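Side-chain contact in topoisomerase IV subunit A (Escherichia coli, PDB 1ZVT), which cuts and rejoins DNA as part of a type II topoisomerase that decatenates and relaxes DNA, its C-terminal beta-pinwheel probably binding DNA and guiding substrate choice: residues Asn177-Ser180 with Ala181-Ala184. Residues are numbered along the deposited sequence; the frame is centred on the assembly and turned at random.
Sequences NIPS and AEAA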
loop_
_atom_site.group_PDB
_atom_site.type_symbol
_atom_site.label_atom_id
_atom_site.label_comp_id
_atom_site.label_asym_id
_atom_site.label_seq_id
_atom_site.Cartn_x
_atom_site.Cartn_y
_atom_site.Cartn_z
ATOM N N ASN A 177 14.059 9.973 -8.067
ATOM C CA ASN A 177 14.689 11.119 -7.412
ATOM C C ASN A 177 13.729 12.273 -7.213
ATOM O O ASN A 177 13.232 12.850 -8.172
ATOM C CB ASN A 177 15.898 11.621 -8.188
ATOM C CG ASN A 177 16.656 12.686 -7.416
ATOM O OD1 ASN A 177 16.791 13.829 -7.868
ATOM N ND2 ASN A 177 17.145 12.318 -6.245
ATOM N N ILE A 178 13.444 12.561 -5.957
ATOM C CA ILE A 178 12.677 13.741 -5.568
ATOM C C ILE A 178 13.554 14.459 -4.528
ATOM O O ILE A 178 13.907 13.876 -3.503
ATOM C CB ILE A 178 11.325 13.343 -4.964
ATOM C CG1 ILE A 178 10.558 12.443 -5.971
ATOM C CG2 ILE A 178 10.498 14.598 -4.599
ATOM C CD1 ILE A 178 9.287 11.874 -5.445
ATOM N N PRO A 179 13.939 15.707 -4.818
ATOM C CA PRO A 179 14.803 16.444 -3.898
ATOM C C PRO A 179 14.190 16.460 -2.496
ATOM O O PRO A 179 13.004 16.736 -2.344
ATOM C CB PRO A 179 14.846 17.849 -4.503
ATOM C CG PRO A 179 14.581 17.639 -5.978
ATOM C CD PRO A 179 13.619 16.472 -6.036
ATOM N N SER A 180 15.000 16.143 -1.492
ATOM C CA SER A 180 14.462 15.884 -0.160
ATOM C C SER A 180 13.833 17.098 0.493
ATOM O O SER A 180 12.827 16.989 1.202
ATOM C CB SER A 180 15.515 15.252 0.740
ATOM O OG SER A 180 16.626 16.110 0.880
ATOM N N ALA A 181 14.456 18.259 0.313
ATOM C CA ALA A 181 13.884 19.476 0.882
ATOM C C ALA A 181 12.537 19.817 0.232
ATOM O O ALA A 181 11.586 20.244 0.903
ATOM C CB ALA A 181 14.879 20.636 0.748
ATOM N N GLU A 182 12.434 19.598 -1.076
ATOM C CA GLU A 182 11.183 19.814 -1.787
ATOM C C GLU A 182 10.068 18.855 -1.286
ATOM O O GLU A 182 8.920 19.258 -1.061
ATOM C CB GLU A 182 11.440 19.631 -3.282
ATOM C CG GLU A 182 10.418 20.250 -4.187
ATOM C CD GLU A 182 10.642 19.908 -5.656
ATOM O OE1 GLU A 182 11.415 18.969 -5.970
ATOM O OE2 GLU A 182 10.018 20.558 -6.496
ATOM N N ALA A 183 10.429 17.589 -1.076
ATOM C CA ALA A 183 9.486 16.607 -0.561
ATOM C C ALA A 183 9.044 16.975 0.853
ATOM O O ALA A 183 7.872 16.872 1.171
ATOM C CB ALA A 183 10.100 15.226 -0.578
ATOM N N ALA A 184 9.975 17.427 1.692
ATOM C CA ALA A 184 9.632 17.782 3.056
ATOM C C ALA A 184 8.688 18.990 3.101
ATOM O O ALA A 184 7.917 19.133 4.047
ATOM C CB ALA A 184 10.908 18.051 3.874
#
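With CG of Glu182 anti to the backbone N (chi1 -160°) and the chain extended beyond it, the side chain of Glu182 leans back toward the N-terminal end of its own helix and lies alongside the ring of Pro179, both pointing the same way. The carboxylate reaches the ring through one oxygen: OE1 of Glu182 stands 3.3 Å from CD of Pro179, with CG of Pro179 almost as near. The oxygen thus rests against ring C-H groups, of which those of CD, next to the ring nitrogen, are probably slightly positive. Nearer the backbone, CB of Glu182 sits 3.4 Å from the carbonyl O of Pro179.

That carbonyl opens the helix. Pro179 occupies the N-cap position, and its O accepts a hydrogen bond from N of Ala183 at 3.0 Å. One residue on, N of Ala184 donates to O of Ser180 at 2.9 Å. These two i to i+4 bonds make up the first turn. On another side of it, CG2 of the buried Ile178, anti to its own backbone N, meets CB of Ala183 at 4.1 Å, a light apolar touch between the incoming loop and the turn.

The short helix 180-184 lies at the surface of the pinwheel, in the connection that leaves strand 173-174, the edge of one four-stranded antiparallel blade, for strand 190-196 of the next. Ile178 and Glu182 both touch Asp188 in the loop that follows, while the carbonyl of Ala184 accepts a hydrogen bond from Asn131, in the loop between strands 123-124 and 138-139.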